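Bacterial leucyl aminopeptidase (Legionella pneumophila, PDB 6ESL) probably removes leucine and other amino-terminal residues from peptides as a zinc-dependent aminopeptidase of the M28 family, secreted by the bacterium and linked to nutrient acquisition inside amoebas. Local coordinates at residues L24-Q28 with C29-K33; T141-Y144 with N145-A148. One frame throughout, in Å; residues are numbered along the deposited sequence.

Contact 1 (L24-Q28 with C29-K33); sequences LQVPQ and CLAAK
Val26 lays its CG1 methyl over the first turn of the helix that follows, overlapping the branch of Leu30 and the backbone N of Ala31. CG1 is turned away from its own backbone N (chi1 -172°), and this sends it across the Leu30 side chain at about a right angle, 3.8 Å from Leu30 CG, with Leu30 CB and CD2 equally near. The same methyl lies 3.7 Å from Ala31 N, so it covers the amide that closes the turn. That amide donates to Pro27 O, with Ala31 N 2.8 Å from the oxygen, and the methyl of Ala31 lies close to the same oxygen, CB 3.5 Å from Pro27 O. Pro27, the last strand residue, occupies the N-cap position and its carbonyl accepts this bond. One step on, Ala32 N reaches Gln28 O at 2.9 Å. At the start of the helix, Pro27 CB rests on the sulfur of Cys29, with 3.8 Å between CB and SG; the sulfur is tied to Cys69 in a disulfide. The Gln28 chain bends at chi2 (-75°), and its NE2 donates to Asn44 O and Glu43 OE1. The turn therefore joins the inner strand 21-27 of a four-stranded antiparallel sheet, paired with strands 47-53 and 73-74, to the short helix 28-31, whose Leu30 packs against Leu63 and Ala64 of helix 57-67.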
ATOM      1  N   LEU B  24      23.938  12.902 -13.124  1.00 36.20           N
ATOM      2  CA  LEU B  24      22.992  12.597 -11.997  1.00 35.20           C
ATOM      3  C   LEU B  24      21.633  13.147 -12.272  1.00 34.17           C
ATOM      4  O   LEU B  24      21.540  14.320 -12.725  1.00 35.20           O
ATOM      5  CB  LEU B  24      23.546  13.217 -10.754  1.00 35.63           C
ATOM      6  CG  LEU B  24      24.984  12.899 -10.416  1.00 36.38           C
ATOM      7  CD1 LEU B  24      25.389  13.580  -9.143  1.00 36.89           C
ATOM      8  CD2 LEU B  24      25.152  11.377 -10.332  1.00 35.96           C
ATOM      9  N   GLN B  25      20.611  12.341 -12.008  1.00 33.13           N
ATOM     10  CA  GLN B  25      19.229  12.769 -12.005  1.00 33.48           C
ATOM     11  C   GLN B  25      18.890  13.200 -10.575  1.00 33.86           C
ATOM     12  O   GLN B  25      19.034  12.381  -9.661  1.00 31.83           O
ATOM     13  CB  GLN B  25      18.247  11.770 -12.504  1.00 33.09           C
ATOM     14  CG  GLN B  25      16.848  12.317 -12.681  1.00 34.46           C
ATOM     15  CD  GLN B  25      15.908  11.386 -13.487  1.00 34.78           C
ATOM     16  OE1 GLN B  25      14.704  11.304 -13.217  1.00 37.97           O
ATOM     17  NE2 GLN B  25      16.483  10.635 -14.421  1.00 34.87           N
ATOM     18  N   VAL B  26      18.542  14.498 -10.433  1.00 33.85           N
ATOM     19  CA  VAL B  26      18.379  15.144  -9.156  1.00 35.44           C
ATOM     20  C   VAL B  26      16.953  15.744  -9.038  1.00 35.05           C
ATOM     21  O   VAL B  26      16.502  16.496  -9.951  1.00 36.25           O
ATOM     22  CB  VAL B  26      19.459  16.187  -9.018  1.00 39.00           C
ATOM     23  CG1 VAL B  26      19.499  16.797  -7.633  1.00 42.17           C
ATOM     24  CG2 VAL B  26      20.845  15.589  -9.239  1.00 40.79           C
ATOM     25  N   PRO B  27      16.268  15.485  -7.929  1.00 34.91           N
ATOM     26  CA  PRO B  27      14.998  16.228  -7.672  1.00 35.78           C
ATOM     27  C   PRO B  27      15.185  17.723  -7.619  1.00 36.94           C
ATOM     28  O   PRO B  27      16.227  18.248  -7.144  1.00 36.03           O
ATOM     29  CB  PRO B  27      14.565  15.723  -6.258  1.00 34.99           C
ATOM     30  CG  PRO B  27      15.418  14.515  -6.014  1.00 33.87           C
ATOM     31  CD  PRO B  27      16.667  14.646  -6.782  1.00 33.98           C
ATOM     32  N   GLN B  28      14.183  18.456  -8.124  1.00 40.15           N
ATOM     33  CA  GLN B  28      14.260  19.976  -8.073  1.00 43.20           C
ATOM     34  C   GLN B  28      14.636  20.553  -6.699  1.00 41.77           C
ATOM     35  O   GLN B  28      15.470  21.471  -6.620  1.00 42.36           O
ATOM     36  CB  GLN B  28      12.964  20.660  -8.590  1.00 46.16           C
ATOM     37  CG  GLN B  28      12.757  20.501 -10.087  1.00 49.12           C
ATOM     38  CD  GLN B  28      13.649  21.376 -10.992  1.00 52.68           C
ATOM     39  OE1 GLN B  28      14.526  22.129 -10.518  1.00 55.27           O
ATOM     40  NE2 GLN B  28      13.427  21.252 -12.295  1.00 53.18           N
ATOM     41  N   CYS B  29      14.086  19.949  -5.657  1.00 40.53           N
ATOM     42  CA  CYS B  29      14.290  20.465  -4.305  1.00 42.30           C
ATOM     43  C   CYS B  29      15.747  20.419  -3.936  1.00 41.93           C
ATOM     44  O   CYS B  29      16.252  21.330  -3.385  1.00 42.98           O
ATOM     45  CB  CYS B  29      13.475  19.687  -3.289  1.00 41.22           C
ATOM     46  SG  CYS B  29      13.758  17.875  -3.173  1.00 43.11           S
ATOM     47  N   LEU B  30      16.434  19.318  -4.293  1.00 39.85           N
ATOM     48  CA  LEU B  30      17.896  19.228  -4.079  1.00 39.69           C
ATOM     49  C   LEU B  30      18.695  20.045  -5.069  1.00 39.24           C
ATOM     50  O   LEU B  30      19.702  20.719  -4.710  1.00 40.57           O
ATOM     51  CB  LEU B  30      18.279  17.741  -4.149  1.00 39.61           C
ATOM     52  CG  LEU B  30      19.779  17.407  -3.934  1.00 40.22           C
ATOM     53  CD1 LEU B  30      20.398  17.994  -2.650  1.00 41.32           C
ATOM     54  CD2 LEU B  30      19.870  15.933  -3.910  1.00 38.80           C
ATOM     55  N   ALA B  31      18.288  20.000  -6.336  1.00 39.63           N
ATOM     56  CA  ALA B  31      18.981  20.768  -7.398  1.00 41.88           C
ATOM     57  C   ALA B  31      19.093  22.235  -7.043  1.00 44.34           C
ATOM     58  O   ALA B  31      20.128  22.855  -7.290  1.00 45.61           O
ATOM     59  CB  ALA B  31      18.276  20.607  -8.747  1.00 42.19           C
ATOM     60  N   ALA B  32      18.039  22.794  -6.416  1.00 45.23           N
ATOM     61  CA  ALA B  32      18.072  24.189  -6.017  1.00 47.53           C
ATOM     62  C   ALA B  32      19.230  24.547  -5.056  1.00 48.35           C
ATOM     63  O   ALA B  32      19.652  25.666  -5.061  1.00 49.36           O
ATOM     64  CB  ALA B  32      16.729  24.618  -5.433  1.00 47.59           C
ATOM     65  N   LYS B  33      19.737  23.601  -4.270  1.00 46.59           N
ATOM     66  CA  LYS B  33      20.753  23.880  -3.275  1.00 48.77           C
ATOM     67  C   LYS B  33      22.167  23.546  -3.727  1.00 48.85           C
ATOM     68  O   LYS B  33      23.106  23.818  -3.010  1.00 48.66           O
ATOM     69  CB  LYS B  33      20.446  23.133  -1.965  1.00 49.76           C
ATOM     70  CG  LYS B  33      19.021  23.328  -1.373  1.00 51.52           C
ATOM     71  CD  LYS B  33      18.713  24.705  -0.750  1.00 56.06           C
ATOM     72  CE  LYS B  33      19.500  25.025   0.550  1.00 59.48           C
ATOM     73  NZ  LYS B  33      19.620  26.499   0.921  1.00 63.47           N
TER

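Contact 2 (T141-Y144 with N145-A148); sequences TSYY and NRSA
Tyr143 and Arg146 cross at about a right angle where the chain leaves helix 130-142 and enters an Asx turn spanning Asn145 to Ser147, with Arg146 in its middle, in the loop leading to helix 151-170. The meeting is made by their aliphatic parts: Arg146 CG lies 3.9 Å from Tyr143 CB, and CD passes near the ring atom CD2. The ring and guanidinium planes stand 69° apart, so the two groups do not stack. Instead the Tyr143 side chain packs against Glu155, Thr156 and Trp159 of helix 151-170. The arginine chain is extended at chi2 and then bends at chi3 (-62°), bringing NH1 within 4.0 Å of Thr141 CA. Its guanidinium is gripped by three carbonyl oxygens: Met210 O takes NE, Pro218 O takes NH1 and Gly219 O takes NH2. This would fix the rotation of the group in its buried setting. The Tyr144 ring and the Asn145 amide meet obliquely, their planes 55° apart, with Asn145 ND2 3.8 Å from Tyr144 CD2. ND2 itself donates to Gly215 O, which holds the amide while Asn145 OD1 accepts from Ser147 N at 3.2 Å, the donor well above the carbonyl plane. A water bridges the two segments between Tyr143 O and Arg146 NH1: it donates to Tyr143 O at 2.7 Å and accepts a weak bond from Arg146 NH1 at 3.1 Å.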
ATOM      1  N   THR B 141     -33.229  -4.087   7.698  1.00 30.81           N
ATOM      2  CA  THR B 141     -33.514  -5.353   7.018  1.00 32.38           C
ATOM      3  C   THR B 141     -35.012  -5.707   6.930  1.00 34.84           C
ATOM      4  O   THR B 141     -35.384  -6.641   6.244  1.00 36.40           O
ATOM      5  CB  THR B 141     -32.774  -6.529   7.636  1.00 32.97           C
ATOM      6  OG1 THR B 141     -33.134  -6.706   9.047  1.00 33.58           O
ATOM      7  CG2 THR B 141     -31.233  -6.367   7.539  1.00 31.56           C
ATOM      8  N   SER B 142     -35.861  -4.909   7.552  1.00 36.72           N
ATOM      9  CA  SER B 142     -37.290  -5.191   7.504  1.00 39.67           C
ATOM     10  C   SER B 142     -37.947  -4.538   6.331  1.00 41.30           C
ATOM     11  O   SER B 142     -39.059  -4.967   5.981  1.00 39.96           O
ATOM     12  CB  SER B 142     -37.955  -4.791   8.818  1.00 43.90           C
ATOM     13  OG  SER B 142     -38.168  -3.410   8.740  1.00 48.45           O
ATOM     14  N   TYR B 143     -37.250  -3.679   5.597  1.00 38.40           N
ATOM     15  CA  TYR B 143     -37.821  -3.182   4.351  1.00 38.86           C
ATOM     16  C   TYR B 143     -37.773  -4.393   3.390  1.00 37.04           C
ATOM     17  O   TYR B 143     -36.815  -5.165   3.426  1.00 38.71           O
ATOM     18  CB  TYR B 143     -36.999  -2.020   3.799  1.00 37.45           C
ATOM     19  CG  TYR B 143     -36.983  -0.802   4.695  1.00 37.16           C
ATOM     20  CD1 TYR B 143     -37.951   0.186   4.571  1.00 38.11           C
ATOM     21  CD2 TYR B 143     -36.001  -0.640   5.662  1.00 36.28           C
ATOM     22  CE1 TYR B 143     -37.941   1.302   5.387  1.00 38.81           C
ATOM     23  CE2 TYR B 143     -35.983   0.471   6.483  1.00 36.70           C
ATOM     24  CZ  TYR B 143     -36.954   1.439   6.341  1.00 39.09           C
ATOM     25  OH  TYR B 143     -36.940   2.549   7.156  1.00 38.18           O
ATOM     26  N   TYR B 144     -38.789  -4.562   2.543  1.00 36.79           N
ATOM     27  CA  TYR B 144     -38.866  -5.670   1.608  1.00 35.98           C
ATOM     28  C   TYR B 144     -37.554  -5.695   0.763  1.00 35.06           C
ATOM     29  O   TYR B 144     -36.956  -6.751   0.526  1.00 32.76           O
ATOM     30  CB  TYR B 144     -40.116  -5.556   0.742  1.00 39.32           C
ATOM     31  CG  TYR B 144     -40.252  -6.633  -0.287  1.00 41.59           C
ATOM     32  CD1 TYR B 144     -40.703  -7.894   0.095  1.00 43.89           C
ATOM     33  CD2 TYR B 144     -39.914  -6.430  -1.634  1.00 42.48           C
ATOM     34  CE1 TYR B 144     -40.799  -8.930  -0.826  1.00 44.63           C
ATOM     35  CE2 TYR B 144     -40.012  -7.455  -2.545  1.00 44.53           C
ATOM     36  CZ  TYR B 144     -40.472  -8.700  -2.120  1.00 45.06           C
ATOM     37  OH  TYR B 144     -40.531  -9.759  -2.958  1.00 46.37           O
ATOM     38  N   ASN B 145     -37.159  -4.497   0.327  1.00 33.27           N
ATOM     39  CA  ASN B 145     -35.790  -4.229  -0.205  1.00 32.82           C
ATOM     40  C   ASN B 145     -35.530  -2.757  -0.029  1.00 33.78           C
ATOM     41  O   ASN B 145     -36.411  -2.010   0.462  1.00 33.62           O
ATOM     42  CB  ASN B 145     -35.608  -4.694  -1.618  1.00 32.27           C
ATOM     43  CG  ASN B 145     -36.532  -3.918  -2.650  1.00 32.74           C
ATOM     44  OD1 ASN B 145     -36.676  -2.644  -2.636  1.00 34.27           O
ATOM     45  ND2 ASN B 145     -37.157  -4.701  -3.503  1.00 29.72           N
ATOM     46  N   ARG B 146     -34.311  -2.319  -0.403  1.00 31.24           N
ATOM     47  CA  ARG B 146     -33.991  -0.888  -0.342  1.00 29.35           C
ATOM     48  C   ARG B 146     -33.416  -0.435  -1.671  1.00 30.63           C
ATOM     49  O   ARG B 146     -32.523   0.438  -1.730  1.00 30.44           O
ATOM     50  CB  ARG B 146     -33.069  -0.652   0.823  1.00 29.32           C
ATOM     51  CG  ARG B 146     -33.523  -1.312   2.173  1.00 29.38           C
ATOM     52  CD  ARG B 146     -32.559  -0.957   3.283  1.00 28.23           C
ATOM     53  NE  ARG B 146     -31.144  -1.449   3.093  1.00 28.27           N
ATOM     54  CZ  ARG B 146     -30.697  -2.649   3.467  1.00 29.24           C
ATOM     55  NH1 ARG B 146     -31.520  -3.583   3.981  1.00 31.12           N
ATOM     56  NH2 ARG B 146     -29.397  -2.939   3.396  1.00 26.19           N
ATOM     57  N   SER B 147     -33.993  -0.990  -2.751  1.00 30.99           N
ATOM     58  CA  SER B 147     -33.656  -0.631  -4.101  1.00 31.59           C
ATOM     59  C   SER B 147     -33.910   0.817  -4.453  1.00 33.82           C
ATOM     60  O   SER B 147     -34.991   1.365  -4.144  1.00 34.20           O
ATOM     61  CB  SER B 147     -34.461  -1.477  -5.037  1.00 32.44           C
ATOM     62  OG  SER B 147     -34.192  -1.203  -6.399  1.00 32.90           O
ATOM     63  N   ALA B 148     -32.932   1.407  -5.187  1.00 32.72           N
ATOM     64  CA  ALA B 148     -32.961   2.787  -5.509  1.00 32.95           C
ATOM     65  C   ALA B 148     -34.134   3.163  -6.463  1.00 33.55           C
ATOM     66  O   ALA B 148     -34.403   4.324  -6.625  1.00 33.30           O
ATOM     67  CB  ALA B 148     -31.662   3.209  -6.095  1.00 32.00           C
TER
HETATM   68  O   HOH W   1     -34.228  -4.745   2.944  1.00 27.85           O

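How the contacts relate
Contacts 1 and 2 lie on opposite sides of the chain's centre, with their own centres 58 Å apart and nearest atoms about 48 Å apart, and they do not touch. They follow in series along the chain. Contact 1 belongs to the small N-terminal part with its disulfide, where Pro27 and Gln25 also pack on Tyr331 of the second subunit. Contact 2 belongs to the catalytic part: the Arg146 side chain is about 8 Å from a bound zinc ion, and one of the carbonyls that hold it belongs to the residue after the zinc ligand His209. Of the two, contact 2 lies nearer the metal site, outside the ligands His209, Asp222, Glu257 and Asp284.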